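Local coordinates for endoglucanase A (Clostridium longisporum, PDB 6Q1I), which hydrolyses internal beta-1,4-glucosidic linkages of cellulose, lichenan and barley beta-glucan and also degrades xylan, with this chain forming its family 5 catalytic barrel domain, at residues K65-K70 with L338-S343; S295-A300 with K346-R351; Y302-A307 with I312-W317. All blocks are in the same frame, centred on the assembly; numbering follows the deposited sequence. Where two conformers were deposited one is given.

How the contacts relate
The chain first enters contact 1 at 65-70, where helix 58-67 ends and runs toward strand 71-74. It traverses most of the barrel before helix 293-309, which supplies 295-300 to contact 2 and, about two turns further on, 302-307 to contact 3. Contact 3 closes at once on 312-317, a short loop nested inside the larger ones. The loop of contact 1 then closes at 338-343, and that of contact 2 at 346-351 on helix 343-356, so these two cross. Together they tie the last helix to helix 58-67 on one flank and to helix 293-309 and strand 314-318 on the other, with L349 packed against V304 and W316.

Contact 1: residues K65-K70 with L338-S343; sequences KNAGFK and LNWYFS
The indole of W340 spans the gap between the loop 338-343 and the end of helix 58-67, meeting A67 and F69 with the far corner of its six-membered ring. The backbones stay well apart: even the nearest CA atoms, those of A67 and S343, are 10.3 Å from each other, and the contact buries just 85 Å² in all. Along the loop, L338 comes first and lies alongside the same helix, its side chain on M60, about two turns before A67. At W340 the CA-CB bond points toward 65-70, and the first torsion sets CG beside the backbone N and opposite the carbonyl carbon (chi1 -55°), which sends the ring system straight across. Its atom CZ2 lies 3.8 Å from CB of A67, with CH2 of W340 4.0 Å from the same methyl, so that the methyl meets this corner of the indole obliquely. F69 comes in from beside it. Its CE1 is 4.4 Å from W340 CH2, which sits near the plane of the phenyl ring, at its edge, in a looser apolar approach and not a stack. Between A67 and F69 the chain turns at G68, whose positive phi (116°) belongs to a Schellman motif ending the helix; the amide N of G68 bonds O of K65 at 3.1 Å. Farther along the loop, Y341 anchors its hydroxyl on N320, and F342 occupies the N-cap position from which S343 begins the next helix. That helix, 343-356, completes the setting. Its K346 makes a cation-pi contact with W340, and its L349 and I350 pack on F69, so the indole fills the angle between helices 58-67 and 343-356 around the barrel wall, at some distance from the catalytic centre.

Contact 2: residues S295-A300 with K346-R351; sequences SRAELA and KDALIR
L349 and A348 of helix 343-356 lie against A300 and A297 of helix 293-309 in a close pairing of two nearly parallel helices. The segment axes approach to 8.0 Å at a signed crossing angle of -17°, a spacing that the small alanine side chains permit. The CB of L349 leaves its helix neither directly toward the partner nor away from it. The first torsion then places CG beside the backbone N (chi1 -70°), bending the chain back over the interface, and CG of L349 stands 4.0 Å from CB of A300. At the tip the two methyls part. CD2 makes the nearer approach, 3.7 Å from CB of A300, and also touches V304 one turn further along the same helix. CD1 takes the other direction, while both methyls rest against the indole of W316. A348 works differently, with its CB directed at the partner helix. This methyl is 3.2 Å from the carbonyl O of A297, a tight fit, and is flanked by CB of A297 at 4.0 Å and CB of A300 at 4.1 Å. At the more exposed margin the guanidinium of R351 lays one face over CA of A348, held by a salt bridge from its NE to E301. The pairing thus joins the last two helices of the barrel's outer layer, and the tip of L349 reaches W316 of strand 314-318.

Contact 3: residues Y302-A307 with I312-W317; sequences YYVTAA and IPCVWW
A307 and I312 are joined by the single hydrogen bond of this contact, from N of I312 to O of A307 at 2.9 Å. The bond is fairly straight at the hydrogen, 162°, but the donor stands above the carbonyl plane. It links the last part of helix 293-309 to the residues entering strand 314-318 and bridges the short turn between them. Apolar packing follows on from it: CB of A307 lies 4.1 Å from CB of I312. The same methyl closely approaches O of I312, at 3.3 Å. The main wedge is C314, whose CB points at the helix and meets CE1 of Y303 at 4.1 Å. In the conformer described here, chi1 of 48° places SG between the backbone N and the carbonyl carbon. The sulfur then lies 3.8 Å from CG2 of V304 and 4.1 Å from CB of A307, filling the dip between two successive turns. A sulfur-aromatic contact adds to this, with SG of C314 5.5 Å from the centre of the Y303 ring and oblique to it. Y303 is fixed at its far end, where OH bonds O of A235, and its ring stacks on F285. Helix and strand segments run at 156° to each other, as expected where helix 293-309 crosses over from strand 280-285 to strand 314-318: the final beta-alpha-beta unit of a TIM barrel.

Contact 1: residues K65-K70 with L338-S343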
loop_
_atom_site.group_PDB
_atom_site.type_symbol
_atom_site.label_atom_id
_atom_site.label_comp_id
_atom_site.label_asym_id
_atom_site.label_seq_id
_atom_site.Cartn_x
_atom_site.Cartn_y
_atom_site.Cartn_z
ATOM N N LYS A 65 5.755 2.042 -15.876
ATOM C CA LYS A 65 5.533 3.427 -16.288
ATOM C C LYS A 65 5.024 3.502 -17.724
ATOM O O LYS A 65 4.076 4.238 -18.023
ATOM C CB LYS A 65 6.835 4.215 -16.148
ATOM C CG LYS A 65 6.819 5.600 -16.786
ATOM C CD LYS A 65 5.823 6.527 -16.126
ATOM C CE LYS A 65 5.796 7.882 -16.826
ATOM N NZ LYS A 65 4.949 8.865 -16.098
ATOM N N ASN A 66 5.655 2.760 -18.633
ATOM C CA ASN A 66 5.273 2.847 -20.037
ATOM C C ASN A 66 3.900 2.243 -20.312
ATOM O O ASN A 66 3.292 2.563 -21.336
ATOM C CB ASN A 66 6.348 2.197 -20.899
ATOM C CG ASN A 66 7.626 3.011 -20.930
ATOM O OD1 ASN A 66 7.603 4.230 -20.764
ATOM N ND2 ASN A 66 8.749 2.342 -21.131
ATOM N N ALA A 67 3.386 1.397 -19.425
ATOM C CA ALA A 67 2.036 0.883 -19.597
ATOM C C ALA A 67 0.980 1.923 -19.256
ATOM O O ALA A 67 -0.165 1.780 -19.689
ATOM C CB ALA A 67 1.836 -0.358 -18.725
ATOM N N GLY A 68 1.330 2.950 -18.483
ATOM C CA GLY A 68 0.396 4.008 -18.144
ATOM C C GLY A 68 0.064 4.129 -16.673
ATOM O O GLY A 68 -0.748 4.994 -16.315
ATOM N N PHE A 69 0.626 3.300 -15.797
ATOM C CA PHE A 69 0.484 3.520 -14.364
ATOM C C PHE A 69 1.213 4.804 -13.980
ATOM O O PHE A 69 2.289 5.100 -14.505
ATOM C CB PHE A 69 1.094 2.343 -13.603
ATOM C CG PHE A 69 0.380 1.028 -13.826
ATOM C CD1 PHE A 69 0.814 0.132 -14.786
ATOM C CD2 PHE A 69 -0.715 0.683 -13.059
ATOM C CE1 PHE A 69 0.165 -1.060 -14.989
ATOM C CE2 PHE A 69 -1.366 -0.518 -13.255
ATOM C CZ PHE A 69 -0.929 -1.389 -14.227
ATOM N N LYS A 70 0.642 5.560 -13.038
ATOM C CA LYS A 70 1.239 6.823 -12.620
ATOM C C LYS A 70 1.867 6.775 -11.237
ATOM O O LYS A 70 2.579 7.719 -10.869
ATOM C CB LYS A 70 0.208 7.958 -12.697
ATOM C CG LYS A 70 -0.066 8.414 -14.135
ATOM C CD LYS A 70 -0.997 9.613 -14.184
ATOM C CE LYS A 70 -0.306 10.893 -13.731
ATOM N NZ LYS A 70 -1.231 12.068 -13.774
ATOM N N LEU A 338 9.356 -9.820 -18.626
ATOM C CA LEU A 338 8.807 -8.497 -18.911
ATOM C C LEU A 338 7.607 -8.551 -19.857
ATOM O O LEU A 338 7.243 -7.536 -20.451
ATOM C CB LEU A 338 9.873 -7.510 -19.399
ATOM C CG LEU A 338 11.016 -7.288 -18.405
ATOM C CD1 LEU A 338 11.962 -6.208 -18.895
ATOM C CD2 LEU A 338 10.490 -6.944 -17.020
ATOM N N ASN A 339 7.001 -9.724 -20.015
ATOM C CA ASN A 339 5.678 -9.863 -20.602
ATOM C C ASN A 339 4.640 -9.882 -19.481
ATOM O O ASN A 339 4.964 -10.091 -18.316
ATOM C CB ASN A 339 5.579 -11.167 -21.405
ATOM C CG ASN A 339 6.488 -11.188 -22.623
ATOM O OD1 ASN A 339 6.721 -10.166 -23.266
ATOM N ND2 ASN A 339 7.000 -12.369 -22.948
ATOM N N TRP A 340 3.379 -9.682 -19.845
ATOM C CA TRP A 340 2.288 -9.693 -18.875
ATOM C C TRP A 340 1.733 -11.103 -18.734
ATOM O O TRP A 340 1.546 -11.811 -19.725
ATOM C CB TRP A 340 1.162 -8.741 -19.310
ATOM C CG TRP A 340 1.660 -7.378 -19.553
ATOM C CD1 TRP A 340 2.033 -6.853 -20.746
ATOM C CD2 TRP A 340 1.887 -6.359 -18.575
ATOM N NE1 TRP A 340 2.480 -5.573 -20.583
ATOM C CE2 TRP A 340 2.398 -5.240 -19.257
ATOM C CE3 TRP A 340 1.700 -6.279 -17.192
ATOM C CZ2 TRP A 340 2.735 -4.062 -18.609
ATOM C CZ3 TRP A 340 2.027 -5.097 -16.550
ATOM C CH2 TRP A 340 2.541 -4.012 -17.261
ATOM N N TYR A 341 1.473 -11.511 -17.492
ATOM C CA TYR A 341 0.733 -12.746 -17.268
ATOM C C TYR A 341 -0.674 -12.644 -17.849
ATOM O O TYR A 341 -1.205 -13.619 -18.393
ATOM C CB TYR A 341 0.620 -13.030 -15.766
ATOM C CG TYR A 341 1.902 -13.368 -15.044
ATOM C CD1 TYR A 341 2.580 -14.552 -15.296
ATOM C CD2 TYR A 341 2.409 -12.508 -14.080
ATOM C CE1 TYR A 341 3.746 -14.859 -14.616
ATOM C CE2 TYR A 341 3.565 -12.810 -13.390
ATOM C CZ TYR A 341 4.231 -13.983 -13.666
ATOM O OH TYR A 341 5.390 -14.289 -12.982
ATOM N N PHE A 342 -1.305 -11.463 -17.720
ATOM C CA PHE A 342 -2.673 -11.198 -18.172
ATOM C C PHE A 342 -2.715 -9.797 -18.788
ATOM O O PHE A 342 -3.082 -8.811 -18.142
ATOM C CB PHE A 342 -3.676 -11.341 -17.019
ATOM C CG PHE A 342 -3.678 -12.707 -16.408
ATOM C CD1 PHE A 342 -4.331 -13.748 -17.041
ATOM C CD2 PHE A 342 -3.009 -12.963 -15.221
ATOM C CE1 PHE A 342 -4.319 -15.019 -16.510
ATOM C CE2 PHE A 342 -2.990 -14.238 -14.682
ATOM C CZ PHE A 342 -3.650 -15.266 -15.332
ATOM N N SER A 343 -2.338 -9.703 -20.064
ATOM C CA SER A 343 -2.372 -8.408 -20.733
ATOM C C SER A 343 -3.777 -7.818 -20.736
ATOM O O SER A 343 -3.921 -6.594 -20.701
ATOM C CB SER A 343 -1.817 -8.522 -22.156
ATOM O OG SER A 343 -2.597 -9.403 -22.934
#

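Contact 2: residues S295-A300 with K346-R351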
loop_
_atom_site.group_PDB
_atom_site.type_symbol
_atom_site.label_atom_id
_atom_site.label_comp_id
_atom_site.label_asym_id
_atom_site.label_seq_id
_atom_site.Cartn_x
_atom_site.Cartn_y
_atom_site.Cartn_z
ATOM N N SER A 295 -13.832 -11.894 -16.383
ATOM C CA SER A 295 -14.458 -11.238 -15.240
ATOM C C SER A 295 -13.465 -10.363 -14.491
ATOM O O SER A 295 -13.818 -9.267 -14.034
ATOM C CB SER A 295 -15.044 -12.276 -14.284
ATOM O OG SER A 295 -16.247 -12.815 -14.793
ATOM N N ARG A 296 -12.222 -10.830 -14.337
ATOM C CA ARG A 296 -11.216 -10.016 -13.662
ATOM C C ARG A 296 -10.973 -8.713 -14.412
ATOM O O ARG A 296 -10.799 -7.654 -13.797
ATOM C CB ARG A 296 -9.910 -10.797 -13.526
ATOM C CG ARG A 296 -9.994 -12.014 -12.628
ATOM C CD ARG A 296 -8.695 -12.784 -12.652
ATOM N NE ARG A 296 -7.611 -12.056 -12.000
ATOM C CZ ARG A 296 -6.321 -12.295 -12.204
ATOM N NH1 ARG A 296 -5.945 -13.244 -13.053
ATOM N NH2 ARG A 296 -5.403 -11.597 -11.551
ATOM N N ALA A 297 -10.964 -8.767 -15.742
ATOM C CA ALA A 297 -10.762 -7.558 -16.532
ATOM C C ALA A 297 -11.955 -6.616 -16.424
ATOM O O ALA A 297 -11.776 -5.397 -16.363
ATOM C CB ALA A 297 -10.494 -7.921 -17.992
ATOM N N GLU A 298 -13.180 -7.154 -16.441
ATOM C CA GLU A 298 -14.357 -6.312 -16.248
ATOM C C GLU A 298 -14.287 -5.582 -14.913
ATOM O O GLU A 298 -14.530 -4.376 -14.838
ATOM C CB GLU A 298 -15.629 -7.157 -16.327
ATOM C CG GLU A 298 -16.047 -7.532 -17.735
ATOM C CD GLU A 298 -17.485 -8.005 -17.808
ATOM O OE1 GLU A 298 -17.752 -9.003 -18.507
ATOM O OE2 GLU A 298 -18.351 -7.378 -17.163
ATOM N N LEU A 299 -13.962 -6.307 -13.844
ATOM C CA LEU A 299 -13.846 -5.681 -12.532
ATOM C C LEU A 299 -12.742 -4.632 -12.519
ATOM O O LEU A 299 -12.940 -3.525 -12.012
ATOM C CB LEU A 299 -13.584 -6.750 -11.471
ATOM C CG LEU A 299 -13.234 -6.226 -10.080
ATOM C CD1 LEU A 299 -14.368 -5.381 -9.505
ATOM C CD2 LEU A 299 -12.914 -7.375 -9.142
ATOM N N ALA A 300 -11.581 -4.958 -13.092
ATOM C CA ALA A 300 -10.461 -4.021 -13.102
ATOM C C ALA A 300 -10.852 -2.697 -13.749
ATOM O O ALA A 300 -10.572 -1.623 -13.204
ATOM C CB ALA A 300 -9.272 -4.644 -13.839
ATOM N N LYS A 346 -4.193 -5.887 -17.402
ATOM C CA LYS A 346 -3.428 -4.646 -17.500
ATOM C C LYS A 346 -4.135 -3.643 -18.407
ATOM O O LYS A 346 -4.279 -2.466 -18.063
ATOM C CB LYS A 346 -2.011 -4.952 -17.993
ATOM C CG LYS A 346 -1.136 -3.738 -18.257
ATOM C CD LYS A 346 -1.240 -3.206 -19.695
ATOM C CE LYS A 346 -0.693 -4.200 -20.711
ATOM N NZ LYS A 346 -0.679 -3.646 -22.092
ATOM N N ASP A 347 -4.586 -4.097 -19.578
ATOM C CA ASP A 347 -5.254 -3.199 -20.513
ATOM C C ASP A 347 -6.515 -2.609 -19.895
ATOM O O ASP A 347 -6.819 -1.433 -20.105
ATOM C CB ASP A 347 -5.605 -3.934 -21.810
ATOM C CG ASP A 347 -4.403 -4.170 -22.703
ATOM O OD1 ASP A 347 -3.338 -3.544 -22.480
ATOM O OD2 ASP A 347 -4.536 -4.996 -23.633
ATOM N N ALA A 348 -7.255 -3.417 -19.127
ATOM C CA ALA A 348 -8.482 -2.942 -18.491
ATOM C C ALA A 348 -8.199 -1.885 -17.426
ATOM O O ALA A 348 -8.951 -0.910 -17.295
ATOM C CB ALA A 348 -9.237 -4.125 -17.887
ATOM N N LEU A 349 -7.126 -2.063 -16.653
ATOM C CA LEU A 349 -6.758 -1.075 -15.642
ATOM C C LEU A 349 -6.463 0.273 -16.282
ATOM O O LEU A 349 -6.928 1.320 -15.810
ATOM C CB LEU A 349 -5.537 -1.572 -14.872
ATOM C CG LEU A 349 -5.740 -2.754 -13.929
ATOM C CD1 LEU A 349 -4.395 -3.299 -13.461
ATOM C CD2 LEU A 349 -6.593 -2.371 -12.731
ATOM N N ILE A 350 -5.662 0.268 -17.345
ATOM C CA ILE A 350 -5.276 1.515 -17.988
ATOM C C ILE A 350 -6.477 2.125 -18.697
ATOM O O ILE A 350 -6.658 3.347 -18.695
ATOM C CB ILE A 350 -4.077 1.284 -18.932
ATOM C CG1 ILE A 350 -2.881 0.662 -18.183
ATOM C CG2 ILE A 350 -3.681 2.591 -19.617
ATOM C CD1 ILE A 350 -2.429 1.443 -16.965
ATOM N N ARG A 351 -7.312 1.287 -19.317
ATOM C CA ARG A 351 -8.532 1.777 -19.951
ATOM C C ARG A 351 -9.443 2.457 -18.931
ATOM O O ARG A 351 -10.035 3.504 -19.222
ATOM C CB ARG A 351 -9.248 0.617 -20.649
ATOM C CG ARG A 351 -10.527 0.997 -21.351
ATOM C CD ARG A 351 -11.023 -0.125 -22.249
ATOM N NE ARG A 351 -11.327 -1.370 -21.542
ATOM C CZ ARG A 351 -10.648 -2.511 -21.666
ATOM N NH1 ARG A 351 -9.598 -2.618 -22.470
ATOM N NH2 ARG A 351 -11.044 -3.568 -20.985
#

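Contact 3: residues Y302-A307 with I312-W317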
loop_
_atom_site.group_PDB
_atom_site.type_symbol
_atom_site.label_atom_id
_atom_site.label_comp_id
_atom_site.label_asym_id
_atom_site.label_seq_id
_atom_site.Cartn_x
_atom_site.Cartn_y
_atom_site.Cartn_z
ATOM N N TYR A 302 -13.922 -1.425 -14.320
ATOM C CA TYR A 302 -14.990 -0.725 -13.619
ATOM C C TYR A 302 -14.469 -0.106 -12.332
ATOM O O TYR A 302 -14.792 1.042 -12.006
ATOM C CB TYR A 302 -16.148 -1.675 -13.322
ATOM C CG TYR A 302 -17.379 -0.915 -12.897
ATOM C CD1 TYR A 302 -18.309 -0.500 -13.844
ATOM C CD2 TYR A 302 -17.594 -0.564 -11.571
ATOM C CE1 TYR A 302 -19.417 0.215 -13.480
ATOM C CE2 TYR A 302 -18.715 0.154 -11.201
ATOM C CZ TYR A 302 -19.614 0.543 -12.166
ATOM O OH TYR A 302 -20.738 1.260 -11.839
ATOM N N TYR A 303 -13.647 -0.855 -11.598
ATOM C CA TYR A 303 -13.088 -0.374 -10.340
ATOM C C TYR A 303 -12.276 0.896 -10.551
ATOM O O TYR A 303 -12.483 1.895 -9.856
ATOM C CB TYR A 303 -12.241 -1.497 -9.742
ATOM C CG TYR A 303 -11.837 -1.384 -8.285
ATOM C CD1 TYR A 303 -11.131 -0.284 -7.799
ATOM C CD2 TYR A 303 -12.093 -2.427 -7.403
ATOM C CE1 TYR A 303 -10.732 -0.212 -6.482
ATOM C CE2 TYR A 303 -11.681 -2.368 -6.080
ATOM C CZ TYR A 303 -11.015 -1.251 -5.622
ATOM O OH TYR A 303 -10.600 -1.166 -4.309
ATOM N N VAL A 304 -11.344 0.880 -11.504
ATOM C CA VAL A 304 -10.511 2.057 -11.729
ATOM C C VAL A 304 -11.355 3.239 -12.193
ATOM O O VAL A 304 -11.151 4.368 -11.744
ATOM C CB VAL A 304 -9.362 1.746 -12.707
ATOM C CG1 VAL A 304 -8.589 3.005 -13.014
ATOM C CG2 VAL A 304 -8.438 0.688 -12.128
ATOM N N THR A 305 -12.300 3.010 -13.108
ATOM C CA THR A 305 -13.154 4.102 -13.572
ATOM C C THR A 305 -13.939 4.704 -12.414
ATOM O O THR A 305 -13.976 5.924 -12.238
ATOM C CB THR A 305 -14.127 3.613 -14.653
ATOM O OG1 THR A 305 -13.410 3.081 -15.771
ATOM C CG2 THR A 305 -14.997 4.760 -15.151
ATOM N N ALA A 306 -14.553 3.853 -11.595
ATOM C CA ALA A 306 -15.381 4.331 -10.496
ATOM C C ALA A 306 -14.547 5.062 -9.453
ATOM O O ALA A 306 -14.961 6.097 -8.918
ATOM C CB ALA A 306 -16.111 3.152 -9.855
ATOM N N ALA A 307 -13.362 4.545 -9.153
ATOM C CA ALA A 307 -12.507 5.209 -8.182
ATOM C C ALA A 307 -12.000 6.537 -8.721
ATOM O O ALA A 307 -12.026 7.556 -8.020
ATOM C CB ALA A 307 -11.345 4.297 -7.831
ATOM N N ILE A 312 -10.212 9.017 -6.356
ATOM C CA ILE A 312 -9.554 8.042 -5.496
ATOM C C ILE A 312 -8.519 7.284 -6.325
ATOM O O ILE A 312 -8.892 6.486 -7.197
ATOM C CB ILE A 312 -10.557 7.061 -4.871
ATOM C CG1 ILE A 312 -11.644 7.809 -4.094
ATOM C CG2 ILE A 312 -9.814 6.059 -3.978
ATOM C CD1 ILE A 312 -12.755 6.916 -3.575
ATOM N N PRO A 313 -7.224 7.464 -6.072
ATOM C CA PRO A 313 -6.218 6.583 -6.678
ATOM C C PRO A 313 -6.355 5.155 -6.161
ATOM O O PRO A 313 -6.707 4.928 -5.000
ATOM C CB PRO A 313 -4.888 7.197 -6.219
ATOM C CG PRO A 313 -5.210 8.582 -5.788
ATOM C CD PRO A 313 -6.614 8.545 -5.283
ATOM N N CYS A 314 -6.043 4.185 -7.029
ATOM C CA CYS A 314 -6.085 2.785 -6.640
ATOM C C CYS A 314 -4.860 2.086 -7.199
ATOM O O CYS A 314 -4.462 2.300 -8.346
ATOM C CB CYS A 314 -7.396 2.121 -7.067
ATOM S SG CYS A 314 -7.851 2.430 -8.775
ATOM N N VAL A 315 -4.257 1.250 -6.355
ATOM C CA VAL A 315 -2.929 0.684 -6.594
ATOM C C VAL A 315 -3.038 -0.845 -6.572
ATOM O O VAL A 315 -3.313 -1.450 -5.525
ATOM C CB VAL A 315 -1.930 1.197 -5.548
ATOM C CG1 VAL A 315 -0.521 0.813 -5.926
ATOM C CG2 VAL A 315 -2.032 2.725 -5.375
ATOM N N TRP A 316 -2.815 -1.473 -7.730
ATOM C CA TRP A 316 -2.925 -2.925 -7.842
ATOM C C TRP A 316 -1.790 -3.608 -7.077
ATOM O O TRP A 316 -0.637 -3.186 -7.158
ATOM C CB TRP A 316 -2.862 -3.325 -9.320
ATOM C CG TRP A 316 -3.048 -4.804 -9.554
ATOM C CD1 TRP A 316 -2.102 -5.783 -9.413
ATOM C CD2 TRP A 316 -4.257 -5.473 -9.950
ATOM N NE1 TRP A 316 -2.644 -7.019 -9.695
ATOM C CE2 TRP A 316 -3.961 -6.855 -10.033
ATOM C CE3 TRP A 316 -5.551 -5.041 -10.266
ATOM C CZ2 TRP A 316 -4.916 -7.804 -10.413
ATOM C CZ3 TRP A 316 -6.489 -5.981 -10.656
ATOM C CH2 TRP A 316 -6.169 -7.347 -10.719
ATOM N N TRP A 317 -2.120 -4.678 -6.344
ATOM C CA TRP A 317 -1.112 -5.487 -5.647
ATOM C C TRP A 317 -0.526 -6.522 -6.610
ATOM O O TRP A 317 -1.208 -7.478 -6.985
ATOM C CB TRP A 317 -1.728 -6.191 -4.432
ATOM C CG TRP A 317 -0.714 -7.004 -3.695
ATOM C CD1 TRP A 317 -0.552 -8.369 -3.745
ATOM C CD2 TRP A 317 0.329 -6.511 -2.841
ATOM N NE1 TRP A 317 0.529 -8.745 -2.975
ATOM C CE2 TRP A 317 1.089 -7.625 -2.414
ATOM C CE3 TRP A 317 0.693 -5.236 -2.392
ATOM C CZ2 TRP A 317 2.173 -7.502 -1.546
ATOM C CZ3 TRP A 317 1.776 -5.112 -1.535
ATOM C CH2 TRP A 317 2.508 -6.235 -1.125
#